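Local coordinates for protein putative aldolase (Bacteroides vulgatus ATCC 8482, PDB 3DXI) that is a putative aldolase of unconfirmed function, built as a TIM barrel and related in sequence to the HMGL-like family, at residues K74-M79 / L100-R105; R46-K51 / N91-P96. All blocks are in the same frame, centred on the assembly; numbering follows the deposited sequence.

Overall arrangement
Both contacts lie in one sector of an eight-stranded parallel TIM barrel. Contact 1 pairs the third strand, 75-81, with the fourth, 103-108, in the barrel wall. Contact 2 lies farther out, about 15 Å away between centres, and joins the loop after the second strand, 40-45, to helix 90-94 after the third. Along the chain the segments alternate: 46-51, 74-79, 91-96, 100-105. Helix 90-94 connects the two strands of contact 1, forming a beta-alpha-beta unit. The contacts also touch: Ile78 packs on Arg46, and Ile104 on Leu94. The buried barrel wall thus continues outward into a surface layer of loop and helix.

Contact 1: residues K74-M79 / L100-R105; sequences KKIAIM and LVDMIR
Val101 lays its CG2 methyl against CG2 of Ile78 at 3.8 Å, the two side chains crossing at about a right angle. They sit beside the pairing of strands 75-81 and 103-108, neighbouring parallel strands of the TIM barrel wall. Val101 CG1, anti to the backbone N (chi1 172°), reaches the backbone of Ile76 and Ala77 instead.

The ladder is parallel: Ala77 pairs with Met103, Ile78 with Ile104 and Met79 with Arg105. Ile78 N donates to Met103 O, and Arg105 N donates to Ile78 O at 2.9 Å. Ile76 O is gripped twice, by Asp102 N at 2.8 Å and by Met103 N at 3.1 Å. The bond from Asp102 is the more bent.

Ile78 and Ile104 lie side by side and point the same way, with Ile78 CG1 3.7 Å from Ile104 CD1. Ala77, Met103, Met79 and Arg105 are on the other face of the sheet. Ala77 CB meets Met103 CB there. The Met79 and Arg105 side chains cross at a slant, the selenomethionine methyl CE of Met79 nearest CB of Arg105. The Arg105 guanidinium forms salt bridges with Glu42 and Asp216, so acidic groups of two other barrel strands hold it.

Where the ladder begins, the Asp102 carboxylate crosses the CB and CG of Lys75, whose amine pairs with Glu129. OD2 of Asp102 also forms a salt bridge with Arg69 of helix 62-71. The anti lone pair of Asp102 OD2 takes a nearly straight bond from Ile76 N, 2.7 Å long with 166° at the hydrogen.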
ATOM      1  N   LYS A  74      12.902 -21.311 -15.359  1.00  9.69           N
ATOM      2  CA  LYS A  74      11.468 -21.198 -15.091  1.00 10.30           C
ATOM      3  C   LYS A  74      10.632 -21.223 -16.367  1.00 11.27           C
ATOM      4  O   LYS A  74      11.171 -21.257 -17.470  1.00 11.65           O
ATOM      5  CB  LYS A  74      11.191 -19.912 -14.311  1.00  9.96           C
ATOM      6  CG  LYS A  74      12.069 -19.764 -13.072  1.00  9.92           C
ATOM      7  CD  LYS A  74      11.927 -20.967 -12.140  1.00  7.68           C
ATOM      8  CE  LYS A  74      12.726 -20.790 -10.857  1.00  9.07           C
ATOM      9  NZ  LYS A  74      12.320 -19.569 -10.086  1.00  7.11           N
ATOM     10  N   LYS A  75       9.312 -21.227 -16.217  1.00 11.95           N
ATOM     11  CA  LYS A  75       8.440 -21.232 -17.382  1.00 12.34           C
ATOM     12  C   LYS A  75       8.352 -19.822 -17.963  1.00 12.81           C
ATOM     13  O   LYS A  75       8.352 -18.832 -17.229  1.00 11.75           O
ATOM     14  CB  LYS A  75       7.054 -21.771 -17.014  1.00 12.27           C
ATOM     15  CG  LYS A  75       7.035 -23.299 -16.851  1.00 14.29           C
ATOM     16  CD  LYS A  75       5.642 -23.825 -16.599  1.00 14.94           C
ATOM     17  CE  LYS A  75       5.585 -25.337 -16.722  1.00 17.58           C
ATOM     18  NZ  LYS A  75       4.184 -25.842 -16.642  1.00 15.61           N
ATOM     19  N   ILE A  76       8.294 -19.738 -19.286  1.00 11.34           N
ATOM     20  CA  ILE A  76       8.250 -18.453 -19.970  1.00 10.25           C
ATOM     21  C   ILE A  76       6.918 -18.216 -20.674  1.00 10.02           C
ATOM     22  O   ILE A  76       6.346 -19.124 -21.284  1.00 10.38           O
ATOM     23  CB  ILE A  76       9.383 -18.359 -21.022  1.00 10.76           C
ATOM     24  CG1 ILE A  76      10.743 -18.557 -20.350  1.00 11.37           C
ATOM     25  CG2 ILE A  76       9.334 -17.013 -21.733  1.00 11.87           C
ATOM     26  CD1 ILE A  76      11.110 -17.462 -19.380  1.00 13.70           C
ATOM     27  N   ALA A  77       6.433 -16.985 -20.591  1.00  8.33           N
ATOM     28  CA  ALA A  77       5.184 -16.625 -21.233  1.00  7.82           C
ATOM     29  C   ALA A  77       5.324 -15.304 -21.975  1.00  8.68           C
ATOM     30  O   ALA A  77       6.197 -14.491 -21.662  1.00  5.95           O
ATOM     31  CB  ALA A  77       4.077 -16.507 -20.190  1.00  7.58           C
ATOM     32  N   ILE A  78       4.474 -15.114 -22.977  1.00  7.36           N
ATOM     33  CA  ILE A  78       4.422 -13.861 -23.713  1.00  8.49           C
ATOM     34  C   ILE A  78       2.925 -13.560 -23.780  1.00  8.56           C
ATOM     35  O   ILE A  78       2.096 -14.451 -23.572  1.00  8.08           O
ATOM     36  CB  ILE A  78       5.023 -13.956 -25.156  1.00  9.90           C
ATOM     37  CG1 ILE A  78       4.183 -14.879 -26.039  1.00  9.41           C
ATOM     38  CG2 ILE A  78       6.489 -14.387 -25.083  1.00  9.77           C
ATOM     39  CD1 ILE A  78       3.013 -14.180 -26.708  1.00 11.05           C
HETATM   40  N   MSE A  79       2.575 -12.312 -24.059  1.00  8.36           N
HETATM   41  CA  MSE A  79       1.174 -11.938 -24.125  1.00  9.04           C
HETATM   42  C   MSE A  79       0.758 -11.452 -25.506  1.00 10.60           C
HETATM   43  O   MSE A  79       1.566 -10.890 -26.250  1.00  8.98           O
HETATM   44  CB  MSE A  79       0.886 -10.852 -23.079  1.00 11.12           C
HETATM   45  CG  MSE A  79      -0.498 -10.236 -23.170  1.00 12.92           C
HETATM   46 SE   MSE A  79      -0.897  -9.083 -21.665  1.00 22.56          SE
HETATM   47  CE  MSE A  79      -1.550 -10.447 -20.450  1.00 15.19           C
ATOM     48  N   LEU A 100       9.996 -22.512 -27.326  1.00 14.44           N
ATOM     49  CA  LEU A 100      10.724 -21.460 -26.631  1.00 14.86           C
ATOM     50  C   LEU A 100       9.876 -20.818 -25.537  1.00 14.72           C
ATOM     51  O   LEU A 100      10.400 -20.342 -24.525  1.00 17.03           O
ATOM     52  CB  LEU A 100      11.178 -20.389 -27.627  1.00 13.76           C
ATOM     53  CG  LEU A 100      12.114 -20.876 -28.739  1.00 13.78           C
ATOM     54  CD1 LEU A 100      12.438 -19.731 -29.690  1.00 12.32           C
ATOM     55  CD2 LEU A 100      13.385 -21.441 -28.120  1.00 13.63           C
ATOM     56  N   VAL A 101       8.565 -20.811 -25.744  1.00 12.95           N
ATOM     57  CA  VAL A 101       7.638 -20.218 -24.789  1.00 12.41           C
ATOM     58  C   VAL A 101       6.631 -21.255 -24.316  1.00 11.87           C
ATOM     59  O   VAL A 101       6.057 -21.988 -25.124  1.00 12.07           O
ATOM     60  CB  VAL A 101       6.904 -19.017 -25.422  1.00 11.84           C
ATOM     61  CG1 VAL A 101       5.782 -18.517 -24.499  1.00 11.08           C
ATOM     62  CG2 VAL A 101       7.913 -17.902 -25.690  1.00  9.79           C
ATOM     63  N   ASP A 102       6.427 -21.307 -23.003  1.00 10.91           N
ATOM     64  CA  ASP A 102       5.514 -22.259 -22.388  1.00 11.03           C
ATOM     65  C   ASP A 102       4.056 -21.862 -22.450  1.00 10.33           C
ATOM     66  O   ASP A 102       3.195 -22.671 -22.803  1.00 10.38           O
ATOM     67  CB  ASP A 102       5.909 -22.467 -20.927  1.00 11.49           C
ATOM     68  CG  ASP A 102       7.315 -23.000 -20.786  1.00 14.21           C
ATOM     69  OD1 ASP A 102       7.520 -24.195 -21.093  1.00 15.74           O
ATOM     70  OD2 ASP A 102       8.216 -22.223 -20.390  1.00 12.68           O
HETATM   71  N   MSE A 103       3.781 -20.607 -22.118  1.00 11.12           N
HETATM   72  CA  MSE A 103       2.412 -20.123 -22.092  1.00 11.37           C
HETATM   73  C   MSE A 103       2.168 -18.847 -22.874  1.00 10.99           C
HETATM   74  O   MSE A 103       3.005 -17.943 -22.907  1.00 10.80           O
HETATM   75  CB  MSE A 103       1.982 -19.899 -20.645  1.00 12.42           C
HETATM   76  CG  MSE A 103       0.596 -19.300 -20.493  1.00 15.77           C
HETATM   77 SE   MSE A 103       0.234 -18.836 -18.641  1.00 21.73          SE
HETATM   78  CE  MSE A 103      -0.381 -20.577 -18.017  1.00 16.17           C
ATOM     79  N   ILE A 104       0.999 -18.793 -23.500  1.00  9.54           N
ATOM     80  CA  ILE A 104       0.577 -17.637 -24.266  1.00  9.63           C
ATOM     81  C   ILE A 104      -0.593 -17.047 -23.494  1.00  9.67           C
ATOM     82  O   ILE A 104      -1.633 -17.693 -23.347  1.00  8.06           O
ATOM     83  CB  ILE A 104       0.076 -18.035 -25.671  1.00  9.34           C
ATOM     84  CG1 ILE A 104       1.151 -18.840 -26.413  1.00  9.95           C
ATOM     85  CG2 ILE A 104      -0.309 -16.786 -26.452  1.00 11.79           C
ATOM     86  CD1 ILE A 104       2.474 -18.103 -26.612  1.00  7.99           C
ATOM     87  N   ARG A 105      -0.417 -15.841 -22.965  1.00  9.46           N
ATOM     88  CA  ARG A 105      -1.501 -15.200 -22.234  1.00  9.67           C
ATOM     89  C   ARG A 105      -2.194 -14.244 -23.183  1.00  9.84           C
ATOM     90  O   ARG A 105      -1.548 -13.617 -24.019  1.00  9.99           O
ATOM     91  CB  ARG A 105      -0.978 -14.434 -21.031  1.00  9.20           C
ATOM     92  CG  ARG A 105      -0.316 -15.299 -19.991  1.00 10.79           C
ATOM     93  CD  ARG A 105       0.193 -14.407 -18.893  1.00 14.15           C
ATOM     94  NE  ARG A 105      -0.631 -14.466 -17.707  1.00 11.69           N
ATOM     95  CZ  ARG A 105      -0.619 -13.551 -16.746  1.00 10.05           C
ATOM     96  NH1 ARG A 105       0.164 -12.485 -16.834  1.00 12.25           N
ATOM     97  NH2 ARG A 105      -1.358 -13.737 -15.671  1.00 12.55           N
TER

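Contact 2: residues R46-K51 / N91-P96; sequences RNKPSK and NHLLLP
Arg46 turns the edge of its guanidinium to the backbone carbonyl of Leu93 in helix 90-94. NE makes the main bond, 2.7 Å to Leu93 O with 156° at the hydrogen. The oxygen lies close to the guanidinium plane, and the donor lies in the carbonyl plane. NH2 of Arg46 adds two weak bonds, one to Leu93 O at 3.1 Å and one to His92 O at 3.4 Å. Both carbonyl oxygens are therefore met by the same edge.

CG of Arg46 stands anti to the carbonyl carbon. The chain then bends about CB-CG (chi2 -67°) and about CG-CD (chi3 -77°), which folds CG, CD and NE round Leu93 O. CD of Arg46 stands 3.8 Å from Leu93 O. NH1 bonds outside the pair, to Thr60 O, so the group is held from more than one direction. The ring of Pro96 approaches the guanidinium obliquely, with Pro96 CB 3.9 Å from Arg46 NH2.

In the TIM barrel, segment 46-51 follows strand 40-45, and helix 90-94 follows strand 75-81, the next in the barrel. The contact thus joins chain that leaves two adjacent strands. It lies near the protein surface, but Leu93 itself is buried and also packs on Leu80.

The end of the Leu93 side chain meets the loop backbone. Leu93 CD2 is 3.6 Å from Asn47 C and 4.0 Å from Lys48 N. CG of Lys48 is 4.2 Å from Leu93 CD2. Beyond CG the lysine leads away from the helix segment, and its NZ forms a salt bridge with Asp89.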
ATOM      1  N   ARG A  46       4.041 -10.296 -28.296  1.00  8.59           N
ATOM      2  CA  ARG A  46       4.335 -10.749 -29.646  1.00 11.01           C
ATOM      3  C   ARG A  46       3.332  -9.842 -30.374  1.00 12.40           C
ATOM      4  O   ARG A  46       2.177  -9.743 -29.967  1.00 13.10           O
ATOM      5  CB  ARG A  46       3.996 -12.231 -29.848  1.00 10.15           C
ATOM      6  CG  ARG A  46       5.058 -13.214 -29.341  1.00  9.03           C
ATOM      7  CD  ARG A  46       6.364 -13.156 -30.145  1.00 10.23           C
ATOM      8  NE  ARG A  46       6.283 -13.836 -31.441  1.00  8.92           N
ATOM      9  CZ  ARG A  46       7.284 -13.902 -32.320  1.00 10.96           C
ATOM     10  NH1 ARG A  46       8.454 -13.332 -32.047  1.00 10.11           N
ATOM     11  NH2 ARG A  46       7.117 -14.524 -33.483  1.00  8.66           N
ATOM     12  N   ASN A  47       3.772  -9.155 -31.418  1.00 12.48           N
ATOM     13  CA  ASN A  47       2.893  -8.232 -32.128  1.00 12.66           C
ATOM     14  C   ASN A  47       3.120  -8.215 -33.623  1.00 12.73           C
ATOM     15  O   ASN A  47       4.152  -8.655 -34.113  1.00 12.42           O
ATOM     16  CB  ASN A  47       3.125  -6.795 -31.636  1.00 12.41           C
ATOM     17  CG  ASN A  47       2.135  -6.353 -30.576  1.00 13.65           C
ATOM     18  OD1 ASN A  47       2.522  -6.021 -29.456  1.00 14.75           O
ATOM     19  ND2 ASN A  47       0.856  -6.320 -30.930  1.00 13.09           N
ATOM     20  N   LYS A  48       2.138  -7.679 -34.335  1.00 14.16           N
ATOM     21  CA  LYS A  48       2.236  -7.500 -35.773  1.00 14.49           C
ATOM     22  C   LYS A  48       2.872  -6.110 -35.860  1.00 14.21           C
ATOM     23  O   LYS A  48       2.901  -5.389 -34.870  1.00 14.54           O
ATOM     24  CB  LYS A  48       0.841  -7.518 -36.402  1.00 15.68           C
ATOM     25  CG  LYS A  48       0.168  -8.891 -36.322  1.00 17.84           C
ATOM     26  CD  LYS A  48      -1.232  -8.894 -36.941  1.00 17.71           C
ATOM     27  CE  LYS A  48      -2.217  -8.074 -36.128  1.00 15.95           C
ATOM     28  NZ  LYS A  48      -3.619  -8.218 -36.637  1.00 19.67           N
ATOM     29  N   PRO A  49       3.405  -5.718 -37.025  1.00 15.38           N
ATOM     30  CA  PRO A  49       4.021  -4.387 -37.111  1.00 15.14           C
ATOM     31  C   PRO A  49       3.120  -3.251 -36.625  1.00 15.51           C
ATOM     32  O   PRO A  49       2.011  -3.060 -37.126  1.00 16.20           O
ATOM     33  CB  PRO A  49       4.375  -4.274 -38.589  1.00 15.22           C
ATOM     34  CG  PRO A  49       4.707  -5.698 -38.943  1.00 15.70           C
ATOM     35  CD  PRO A  49       3.587  -6.464 -38.281  1.00 13.96           C
ATOM     36  N   SER A  50       3.612  -2.505 -35.640  1.00 15.26           N
ATOM     37  CA  SER A  50       2.879  -1.384 -35.057  1.00 17.09           C
ATOM     38  C   SER A  50       3.168  -0.083 -35.795  1.00 17.19           C
ATOM     39  O   SER A  50       4.286   0.142 -36.253  1.00 16.34           O
ATOM     40  CB  SER A  50       3.266  -1.218 -33.584  1.00 16.85           C
ATOM     41  OG  SER A  50       2.626  -0.087 -33.014  1.00 19.84           O
ATOM     42  N   LYS A  51       2.158   0.776 -35.899  1.00 17.33           N
ATOM     43  CA  LYS A  51       2.318   2.060 -36.575  1.00 17.84           C
ATOM     44  C   LYS A  51       3.329   2.926 -35.821  1.00 16.24           C
ATOM     45  O   LYS A  51       4.242   3.499 -36.414  1.00 14.23           O
ATOM     46  CB  LYS A  51       0.970   2.786 -36.669  1.00 20.04           C
ATOM     47  CG  LYS A  51       1.053   4.134 -37.368  1.00 22.48           C
ATOM     48  CD  LYS A  51      -0.290   4.843 -37.397  1.00 25.40           C
ATOM     49  CE  LYS A  51      -0.186   6.176 -38.124  1.00 26.67           C
ATOM     50  NZ  LYS A  51      -1.487   6.909 -38.155  1.00 29.30           N
ATOM     51  N   ASN A  91      -0.170 -17.903 -36.925  1.00 20.72           N
ATOM     52  CA  ASN A  91       0.987 -18.537 -37.558  1.00 22.35           C
ATOM     53  C   ASN A  91       2.269 -17.716 -37.441  1.00 23.06           C
ATOM     54  O   ASN A  91       3.289 -18.212 -36.961  1.00 22.06           O
ATOM     55  CB  ASN A  91       0.711 -18.833 -39.037  1.00 25.02           C
ATOM     56  CG  ASN A  91      -0.063 -20.124 -39.237  1.00 28.48           C
ATOM     57  OD1 ASN A  91       0.345 -21.191 -38.765  1.00 28.68           O
ATOM     58  ND2 ASN A  91      -1.186 -20.034 -39.943  1.00 30.96           N
ATOM     59  N   HIS A  92       2.229 -16.461 -37.867  1.00 22.29           N
ATOM     60  CA  HIS A  92       3.435 -15.658 -37.783  1.00 22.11           C
ATOM     61  C   HIS A  92       3.773 -15.266 -36.351  1.00 19.79           C
ATOM     62  O   HIS A  92       4.945 -15.178 -35.991  1.00 18.60           O
ATOM     63  CB  HIS A  92       3.318 -14.393 -38.626  1.00 25.96           C
ATOM     64  CG  HIS A  92       4.630 -13.702 -38.833  1.00 31.49           C
ATOM     65  ND1 HIS A  92       4.728 -12.382 -39.220  1.00 32.80           N
ATOM     66  CD2 HIS A  92       5.900 -14.153 -38.703  1.00 33.59           C
ATOM     67  CE1 HIS A  92       6.004 -12.050 -39.316  1.00 35.22           C
ATOM     68  NE2 HIS A  92       6.736 -13.106 -39.008  1.00 36.04           N
ATOM     69  N   LEU A  93       2.747 -15.037 -35.535  1.00 17.41           N
ATOM     70  CA  LEU A  93       2.950 -14.640 -34.143  1.00 15.00           C
ATOM     71  C   LEU A  93       3.495 -15.725 -33.217  1.00 14.91           C
ATOM     72  O   LEU A  93       4.400 -15.468 -32.420  1.00 14.05           O
ATOM     73  CB  LEU A  93       1.640 -14.112 -33.545  1.00 13.83           C
ATOM     74  CG  LEU A  93       1.063 -12.798 -34.071  1.00 14.18           C
ATOM     75  CD1 LEU A  93      -0.325 -12.576 -33.497  1.00 13.01           C
ATOM     76  CD2 LEU A  93       1.988 -11.655 -33.692  1.00 15.92           C
ATOM     77  N   LEU A  94       2.960 -16.938 -33.324  1.00 14.16           N
ATOM     78  CA  LEU A  94       3.372 -18.010 -32.420  1.00 13.54           C
ATOM     79  C   LEU A  94       4.191 -19.171 -32.982  1.00 14.38           C
ATOM     80  O   LEU A  94       5.022 -19.743 -32.277  1.00 14.82           O
ATOM     81  CB  LEU A  94       2.128 -18.567 -31.719  1.00 12.33           C
ATOM     82  CG  LEU A  94       1.283 -17.509 -30.998  1.00 12.13           C
ATOM     83  CD1 LEU A  94       0.081 -18.143 -30.327  1.00  9.47           C
ATOM     84  CD2 LEU A  94       2.138 -16.813 -29.973  1.00 11.18           C
ATOM     85  N   LEU A  95       3.956 -19.525 -34.238  1.00 15.48           N
ATOM     86  CA  LEU A  95       4.668 -20.636 -34.851  1.00 16.75           C
ATOM     87  C   LEU A  95       6.186 -20.540 -34.664  1.00 15.78           C
ATOM     88  O   LEU A  95       6.839 -21.529 -34.334  1.00 15.99           O
ATOM     89  CB  LEU A  95       4.320 -20.710 -36.339  1.00 19.93           C
ATOM     90  CG  LEU A  95       4.262 -22.091 -36.991  1.00 23.56           C
ATOM     91  CD1 LEU A  95       3.157 -22.922 -36.351  1.00 23.06           C
ATOM     92  CD2 LEU A  95       4.004 -21.925 -38.486  1.00 24.40           C
ATOM     93  N   PRO A  96       6.766 -19.342 -34.851  1.00 14.83           N
ATOM     94  CA  PRO A  96       8.220 -19.224 -34.684  1.00 13.71           C
ATOM     95  C   PRO A  96       8.737 -19.452 -33.266  1.00 12.90           C
ATOM     96  O   PRO A  96       9.929 -19.694 -33.074  1.00 13.36           O
ATOM     97  CB  PRO A  96       8.513 -17.802 -35.166  1.00 12.48           C
ATOM     98  CG  PRO A  96       7.398 -17.535 -36.155  1.00 13.86           C
ATOM     99  CD  PRO A  96       6.203 -18.114 -35.441  1.00 13.18           C
TER